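Nucleoporin NUP82 (Saccharomyces cerevisiae, PDB 3PBP) serves as a structural component of the nuclear pore complex, its N-terminal domain, described here, containing the region that interacts with NUP116. Local coordinates at residues S126-L131 / L145-T150; L63-T68 / L80-D85. The protein carries 1 engineered substitution. All blocks are in the same frame, centred on the assembly; numbering follows the deposited sequence.

Interaction 1: S126-L131 / L145-T150; sequences SIKKVL and LKEDDT
The carboxylate of Glu147 presents one side of its plane to the aliphatic run of Lys128, with OE2 lying 3.4 Å from CB of Lys128. The methylenes stand obliquely above that plane, and the two side chains cross at about a right angle. A bend at chi2 (-52°) turns the glutamate back toward the lysine, whose extended chain carries NZ on to the carbonyl oxygen of Ile182. The unlike charges remain 4.9 Å apart between Lys128 NZ and Glu147 OE1, too far for contact, so any attraction is probably long-range and weak. Alongside the same lysine, pointing the same way, Leu145 brings CD2 to within 4.1 Å of Lys128 CD; Ile182 and Leu185 also touch this leucine, which suits its buried place.

The peptide groups supply the main grip. Leu145 O receives two donors: Lys128 N lies in its carbonyl plane at 2.9 Å, whereas Lys129 N, 3.2 Å from that oxygen, is tilted 18° from the plane. Leu145 N answers with a bond to Lys129 O. Beyond the Ile127–Lys146 pair, Glu147 N bonds to Ser126 O at 2.9 Å, extending the pairing past the strand ends, and Ser126 OG rests on Glu147 CG. Two successive lysines facing the single residue Leu145 define a classic beta bulge, set in the antiparallel hairpin of strands 127-132 and 141-146 in a four-stranded beta-propeller blade.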
ATOM      1  N   SER A 126      13.806  -1.965 -10.423  1.00 67.18           N
ATOM      2  CA  SER A 126      14.461  -1.119  -9.445  1.00 65.53           C
ATOM      3  C   SER A 126      13.568  -0.694  -8.286  1.00 64.92           C
ATOM      4  O   SER A 126      12.337  -0.724  -8.371  1.00 65.95           O
ATOM      5  CB  SER A 126      15.054   0.107 -10.134  1.00 65.52           C
ATOM      6  OG  SER A 126      14.107   0.706 -10.985  1.00 66.29           O
ATOM      7  N   ILE A 127      14.219  -0.301  -7.195  1.00 62.89           N
ATOM      8  CA  ILE A 127      13.542   0.124  -5.979  1.00 59.78           C
ATOM      9  C   ILE A 127      12.923   1.515  -6.109  1.00 58.33           C
ATOM     10  O   ILE A 127      13.572   2.462  -6.556  1.00 55.16           O
ATOM     11  CB  ILE A 127      14.531   0.114  -4.792  1.00 59.28           C
ATOM     12  CG1 ILE A 127      15.074  -1.305  -4.601  1.00 58.21           C
ATOM     13  CG2 ILE A 127      13.850   0.616  -3.526  1.00 58.39           C
ATOM     14  CD1 ILE A 127      16.223  -1.376  -3.649  1.00 57.64           C
ATOM     15  N   LYS A 128      11.661   1.618  -5.702  1.00 57.28           N
ATOM     16  CA  LYS A 128      10.945   2.878  -5.754  1.00 56.23           C
ATOM     17  C   LYS A 128      10.805   3.477  -4.346  1.00 55.67           C
ATOM     18  O   LYS A 128      11.021   4.682  -4.142  1.00 55.69           O
ATOM     19  CB  LYS A 128       9.567   2.660  -6.384  1.00 56.27           C
ATOM     20  CG  LYS A 128       8.810   3.944  -6.662  1.00 57.13           C
ATOM     21  CD  LYS A 128       7.496   3.679  -7.380  1.00 57.71           C
ATOM     22  CE  LYS A 128       6.778   4.995  -7.678  1.00 58.72           C
ATOM     23  NZ  LYS A 128       5.570   4.814  -8.531  1.00 59.52           N
ATOM     24  N   LYS A 129      10.458   2.634  -3.374  1.00 53.74           N
ATOM     25  CA  LYS A 129      10.295   3.103  -2.007  1.00 52.00           C
ATOM     26  C   LYS A 129      10.542   2.006  -0.977  1.00 50.85           C
ATOM     27  O   LYS A 129      10.304   0.826  -1.247  1.00 50.03           O
ATOM     28  CB  LYS A 129       8.892   3.681  -1.809  1.00 51.49           C
ATOM     29  CG  LYS A 129       8.766   4.447  -0.520  1.00 51.32           C
ATOM     30  CD  LYS A 129       7.393   5.045  -0.316  1.00 53.67           C
ATOM     31  CE  LYS A 129       7.412   5.942   0.927  1.00 55.94           C
ATOM     32  NZ  LYS A 129       6.137   6.663   1.203  1.00 57.95           N
ATOM     33  N   VAL A 130      11.021   2.417   0.200  1.00 49.66           N
ATOM     34  CA  VAL A 130      11.301   1.507   1.312  1.00 46.85           C
ATOM     35  C   VAL A 130      10.727   2.040   2.616  1.00 44.66           C
ATOM     36  O   VAL A 130      10.803   3.222   2.901  1.00 42.38           O
ATOM     37  CB  VAL A 130      12.812   1.309   1.511  1.00 46.66           C
ATOM     38  CG1 VAL A 130      13.065   0.406   2.725  1.00 47.29           C
ATOM     39  CG2 VAL A 130      13.415   0.705   0.262  1.00 46.18           C
ATOM     40  N   LEU A 131      10.166   1.146   3.412  1.00 45.43           N
ATOM     41  CA  LEU A 131       9.576   1.509   4.702  1.00 45.39           C
ATOM     42  C   LEU A 131       9.872   0.450   5.744  1.00 45.82           C
ATOM     43  O   LEU A 131       9.892  -0.744   5.426  1.00 47.15           O
ATOM     44  CB  LEU A 131       8.053   1.582   4.597  1.00 43.92           C
ATOM     45  CG  LEU A 131       7.393   2.648   3.745  1.00 42.19           C
ATOM     46  CD1 LEU A 131       5.908   2.417   3.736  1.00 39.29           C
ATOM     47  CD2 LEU A 131       7.739   4.003   4.310  1.00 41.39           C
ATOM     48  N   LEU A 145       8.999  -1.533  -2.119  1.00 47.75           N
ATOM     49  CA  LEU A 145       8.136  -1.415  -3.292  1.00 49.55           C
ATOM     50  C   LEU A 145       9.028  -1.164  -4.516  1.00 51.11           C
ATOM     51  O   LEU A 145       9.862  -0.247  -4.506  1.00 51.05           O
ATOM     52  CB  LEU A 145       7.160  -0.243  -3.135  1.00 47.64           C
ATOM     53  CG  LEU A 145       6.415   0.126  -4.417  1.00 46.33           C
ATOM     54  CD1 LEU A 145       5.352  -0.930  -4.686  1.00 46.07           C
ATOM     55  CD2 LEU A 145       5.786   1.500  -4.293  1.00 47.53           C
ATOM     56  N   LYS A 146       8.862  -1.971  -5.562  1.00 52.94           N
ATOM     57  CA  LYS A 146       9.667  -1.800  -6.785  1.00 55.62           C
ATOM     58  C   LYS A 146       8.839  -1.243  -7.960  1.00 56.44           C
ATOM     59  O   LYS A 146       7.611  -1.179  -7.874  1.00 56.31           O
ATOM     60  CB  LYS A 146      10.301  -3.145  -7.175  1.00 55.06           C
ATOM     61  CG  LYS A 146      11.408  -3.599  -6.232  1.00 54.95           C
ATOM     62  CD  LYS A 146      11.826  -5.039  -6.500  1.00 53.26           C
ATOM     63  CE  LYS A 146      13.008  -5.436  -5.627  1.00 53.08           C
ATOM     64  NZ  LYS A 146      13.191  -6.904  -5.599  1.00 52.94           N
ATOM     65  N   GLU A 147       9.504  -0.826  -9.042  1.00 58.04           N
ATOM     66  CA  GLU A 147       8.800  -0.315 -10.225  1.00 59.56           C
ATOM     67  C   GLU A 147       7.799  -1.380 -10.648  1.00 60.29           C
ATOM     68  O   GLU A 147       6.788  -1.105 -11.295  1.00 58.78           O
ATOM     69  CB  GLU A 147       9.778  -0.063 -11.359  1.00 61.70           C
ATOM     70  CG  GLU A 147      10.730   1.068 -11.085  1.00 67.04           C
ATOM     71  CD  GLU A 147      10.004   2.327 -10.661  1.00 70.41           C
ATOM     72  OE1 GLU A 147       8.975   2.656 -11.299  1.00 72.18           O
ATOM     73  OE2 GLU A 147      10.461   2.988  -9.697  1.00 73.00           O
ATOM     74  N   ASP A 148       8.130  -2.606 -10.257  1.00 61.98           N
ATOM     75  CA  ASP A 148       7.352  -3.818 -10.476  1.00 63.08           C
ATOM     76  C   ASP A 148       5.901  -3.693 -10.029  1.00 63.73           C
ATOM     77  O   ASP A 148       5.007  -4.303 -10.613  1.00 63.07           O
ATOM     78  CB  ASP A 148       7.947  -4.927  -9.625  1.00 64.30           C
ATOM     79  CG  ASP A 148       8.564  -5.995 -10.426  1.00 66.72           C
ATOM     80  OD1 ASP A 148       8.097  -6.195 -11.560  1.00 69.33           O
ATOM     81  OD2 ASP A 148       9.504  -6.645  -9.916  1.00 68.65           O
ATOM     82  N   ASP A 149       5.711  -2.923  -8.955  1.00 64.22           N
ATOM     83  CA  ASP A 149       4.432  -2.730  -8.272  1.00 64.67           C
ATOM     84  C   ASP A 149       4.409  -3.929  -7.325  1.00 64.02           C
ATOM     85  O   ASP A 149       3.409  -4.268  -6.700  1.00 65.46           O
ATOM     86  CB  ASP A 149       3.237  -2.765  -9.232  1.00 65.82           C
ATOM     87  CG  ASP A 149       3.089  -1.477 -10.017  1.00 67.46           C
ATOM     88  OD1 ASP A 149       3.286  -0.393  -9.417  1.00 66.09           O
ATOM     89  OD2 ASP A 149       2.769  -1.556 -11.228  1.00 68.88           O
ATOM     90  N   THR A 150       5.568  -4.558  -7.243  1.00 62.42           N
ATOM     91  CA  THR A 150       5.786  -5.705  -6.404  1.00 61.48           C
ATOM     92  C   THR A 150       6.180  -5.145  -5.020  1.00 60.85           C
ATOM     93  O   THR A 150       6.887  -4.132  -4.928  1.00 61.38           O
ATOM     94  CB  THR A 150       6.922  -6.578  -7.033  1.00 61.91           C
ATOM     95  OG1 THR A 150       6.752  -7.941  -6.641  1.00 63.14           O
ATOM     96  CG2 THR A 150       8.305  -6.095  -6.595  1.00 61.40           C
TER

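Interaction 2: L63-T68 / L80-D85; sequences LVLDDT and LCLFND
Leu82 is the first residue of segment 80-85 to meet the loop 63-68, and it meets two leucines at once. Its CB is 4.1 Å from CD2 of Leu63, the two side chains crossing at a slant. Its branch CD2 approaches both methyls of Leu65, coming to 3.9 Å from CD2 and 4.1 Å from CD1 of that residue, with the side chains roughly perpendicular. Leu63 places CG anti to the backbone N (chi1 167°), which directs its methyls inward, where Phe69, Phe89 and Met91 also touch it. Branched apolar chains suit this buried site, where they pack methyl against methyl without needing polar partners; no hydrogen bond spans the two segments.

The setting is a beta-propeller: 63-68 is irregular chain passing from the last strand of one four-stranded blade, 55-58, to the first of the next, 70-73, while 80-85 runs out of the second strand of that next blade. Leu65 N bonds to Asn41 OD1, tying the linker back to the preceding blade.

Phe83 then points away from the linker, its ring nearly parallel to that of His70. At Asn84 the contact resumes, CB lying 4.2 Å from CG2 of Thr68. With chi1 near 59°, the Asn84 amide curls over the following turn, and OD1 accepts from the backbone N of Asn86 and of Glu87. Asp85 follows at the exposed end of the contact, its OD1 4.4 Å from Thr68 CG2.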
ATOM      1  N   LEU A  63      29.867   2.765   2.714  1.00 60.74           N
ATOM      2  CA  LEU A  63      28.981   3.431   1.773  1.00 58.68           C
ATOM      3  C   LEU A  63      29.244   4.917   1.708  1.00 58.34           C
ATOM      4  O   LEU A  63      29.359   5.593   2.735  1.00 57.23           O
ATOM      5  CB  LEU A  63      27.510   3.207   2.162  1.00 58.67           C
ATOM      6  CG  LEU A  63      26.445   4.085   1.476  1.00 57.57           C
ATOM      7  CD1 LEU A  63      26.399   3.809  -0.015  1.00 55.83           C
ATOM      8  CD2 LEU A  63      25.095   3.806   2.094  1.00 57.92           C
ATOM      9  N   VAL A  64      29.351   5.417   0.484  1.00 58.23           N
ATOM     10  CA  VAL A  64      29.546   6.838   0.254  1.00 58.19           C
ATOM     11  C   VAL A  64      28.213   7.228  -0.368  1.00 59.01           C
ATOM     12  O   VAL A  64      27.791   6.635  -1.363  1.00 58.89           O
ATOM     13  CB  VAL A  64      30.702   7.107  -0.740  1.00 56.81           C
ATOM     14  CG1 VAL A  64      30.692   8.566  -1.146  1.00 56.50           C
ATOM     15  CG2 VAL A  64      32.033   6.756  -0.103  1.00 54.52           C
ATOM     16  N   LEU A  65      27.532   8.199   0.224  1.00 59.18           N
ATOM     17  CA  LEU A  65      26.233   8.603  -0.298  1.00 60.57           C
ATOM     18  C   LEU A  65      26.334   9.607  -1.441  1.00 62.52           C
ATOM     19  O   LEU A  65      27.348  10.296  -1.581  1.00 64.22           O
ATOM     20  CB  LEU A  65      25.378   9.215   0.824  1.00 57.75           C
ATOM     21  CG  LEU A  65      24.973   8.336   2.006  1.00 56.64           C
ATOM     22  CD1 LEU A  65      24.249   9.194   3.035  1.00 54.77           C
ATOM     23  CD2 LEU A  65      24.094   7.183   1.529  1.00 55.02           C
ATOM     24  N   ASP A  66      25.290   9.659  -2.272  1.00 63.43           N
ATOM     25  CA  ASP A  66      25.199  10.633  -3.359  1.00 63.77           C
ATOM     26  C   ASP A  66      23.784  11.183  -3.215  1.00 63.43           C
ATOM     27  O   ASP A  66      22.956  10.555  -2.557  1.00 63.48           O
ATOM     28  CB  ASP A  66      25.464   9.994  -4.743  1.00 64.00           C
ATOM     29  CG  ASP A  66      24.410   8.977  -5.161  1.00 65.90           C
ATOM     30  OD1 ASP A  66      23.227   9.354  -5.301  1.00 65.65           O
ATOM     31  OD2 ASP A  66      24.772   7.793  -5.380  1.00 68.10           O
ATOM     32  N   ASP A  67      23.497  12.343  -3.791  1.00 64.23           N
ATOM     33  CA  ASP A  67      22.162  12.937  -3.633  1.00 65.90           C
ATOM     34  C   ASP A  67      20.985  12.109  -4.119  1.00 65.01           C
ATOM     35  O   ASP A  67      19.837  12.522  -3.962  1.00 64.83           O
ATOM     36  CB  ASP A  67      22.100  14.311  -4.301  1.00 69.82           C
ATOM     37  CG  ASP A  67      23.206  15.236  -3.823  1.00 73.49           C
ATOM     38  OD1 ASP A  67      23.545  15.169  -2.615  1.00 75.86           O
ATOM     39  OD2 ASP A  67      23.725  16.028  -4.647  1.00 74.89           O
ATOM     40  N   THR A  68      21.268  10.950  -4.707  1.00 64.15           N
ATOM     41  CA  THR A  68      20.225  10.061  -5.211  1.00 63.38           C
ATOM     42  C   THR A  68      19.651   9.150  -4.124  1.00 61.89           C
ATOM     43  O   THR A  68      18.533   8.635  -4.252  1.00 62.25           O
ATOM     44  CB  THR A  68      20.770   9.188  -6.368  1.00 64.31           C
ATOM     45  OG1 THR A  68      20.969  10.016  -7.516  1.00 66.24           O
ATOM     46  CG2 THR A  68      19.792   8.060  -6.726  1.00 66.23           C
ATOM     47  N   LEU A  80      18.709   2.841  10.785  1.00 53.69           N
ATOM     48  CA  LEU A  80      18.662   3.737   9.642  1.00 51.74           C
ATOM     49  C   LEU A  80      18.657   2.847   8.396  1.00 52.27           C
ATOM     50  O   LEU A  80      19.255   1.767   8.374  1.00 50.94           O
ATOM     51  CB  LEU A  80      19.882   4.647   9.607  1.00 49.42           C
ATOM     52  CG  LEU A  80      19.938   5.739  10.667  1.00 50.74           C
ATOM     53  CD1 LEU A  80      21.233   6.507  10.478  1.00 48.07           C
ATOM     54  CD2 LEU A  80      18.723   6.677  10.559  1.00 49.30           C
ATOM     55  N   CYS A  81      17.944   3.291   7.375  1.00 52.35           N
ATOM     56  CA  CYS A  81      17.880   2.557   6.135  1.00 53.17           C
ATOM     57  C   CYS A  81      18.244   3.526   5.023  1.00 53.49           C
ATOM     58  O   CYS A  81      17.532   4.506   4.787  1.00 54.28           O
ATOM     59  CB  CYS A  81      16.480   2.004   5.904  1.00 52.75           C
ATOM     60  SG  CYS A  81      16.387   0.963   4.438  1.00 53.79           S
ATOM     61  N   LEU A  82      19.370   3.262   4.365  1.00 53.14           N
ATOM     62  CA  LEU A  82      19.844   4.111   3.277  1.00 52.75           C
ATOM     63  C   LEU A  82      19.693   3.315   1.986  1.00 53.57           C
ATOM     64  O   LEU A  82      20.152   2.163   1.889  1.00 51.86           O
ATOM     65  CB  LEU A  82      21.307   4.514   3.519  1.00 51.21           C
ATOM     66  CG  LEU A  82      21.583   5.021   4.945  1.00 49.82           C
ATOM     67  CD1 LEU A  82      21.843   3.819   5.833  1.00 47.29           C
ATOM     68  CD2 LEU A  82      22.762   5.966   4.989  1.00 48.83           C
ATOM     69  N   PHE A  83      19.029   3.918   0.999  1.00 54.11           N
ATOM     70  CA  PHE A  83      18.794   3.220  -0.258  1.00 54.91           C
ATOM     71  C   PHE A  83      18.633   4.112  -1.479  1.00 55.08           C
ATOM     72  O   PHE A  83      18.381   5.311  -1.375  1.00 55.53           O
ATOM     73  CB  PHE A  83      17.534   2.353  -0.144  1.00 54.86           C
ATOM     74  CG  PHE A  83      16.264   3.152   0.019  1.00 55.25           C
ATOM     75  CD1 PHE A  83      15.885   3.649   1.268  1.00 56.57           C
ATOM     76  CD2 PHE A  83      15.458   3.438  -1.079  1.00 54.49           C
ATOM     77  CE1 PHE A  83      14.716   4.422   1.420  1.00 55.56           C
ATOM     78  CE2 PHE A  83      14.292   4.209  -0.942  1.00 52.98           C
ATOM     79  CZ  PHE A  83      13.922   4.700   0.307  1.00 54.17           C
ATOM     80  N   ASN A  84      18.785   3.495  -2.642  1.00 54.76           N
ATOM     81  CA  ASN A  84      18.605   4.177  -3.907  1.00 55.88           C
ATOM     82  C   ASN A  84      17.777   3.229  -4.774  1.00 57.48           C
ATOM     83  O   ASN A  84      17.116   2.323  -4.256  1.00 57.34           O
ATOM     84  CB  ASN A  84      19.952   4.510  -4.566  1.00 55.34           C
ATOM     85  CG  ASN A  84      20.819   3.276  -4.838  1.00 56.21           C
ATOM     86  OD1 ASN A  84      20.423   2.131  -4.580  1.00 55.37           O
ATOM     87  ND2 ASN A  84      22.015   3.517  -5.372  1.00 55.76           N
ATOM     88  N   ASP A  85      17.798   3.420  -6.084  1.00 58.78           N
ATOM     89  CA  ASP A  85      17.004   2.559  -6.953  1.00 60.16           C
ATOM     90  C   ASP A  85      17.609   1.165  -7.116  1.00 60.14           C
ATOM     91  O   ASP A  85      16.969   0.259  -7.660  1.00 59.37           O
ATOM     92  CB  ASP A  85      16.859   3.218  -8.319  1.00 61.29           C
ATOM     93  CG  ASP A  85      18.197   3.454  -8.994  1.00 65.83           C
ATOM     94  OD1 ASP A  85      19.094   4.072  -8.367  1.00 66.21           O
ATOM     95  OD2 ASP A  85      18.352   3.022 -10.159  1.00 69.42           O
TER

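Overall arrangement
Interaction 2 precedes interaction 1 along the chain, and the two belong to successive propeller blades. Both are partly buried, yet they differ in chemistry. Interaction 1 joins neighbouring strands of a hairpin through main-chain hydrogen bonds, with charged side chains toward its exposed end; interaction 2 lays an interblade linker on a strand through leucine methyls, fading to Thr68 and Asp85 at the surface. Their centres are about 15 Å apart, but they meet directly: Asp85 O probably accepts a hydrogen bond from Ile127 N at 2.8 Å, and Phe83, turned from the linker, packs on Ile127 and Val130 of the next blade.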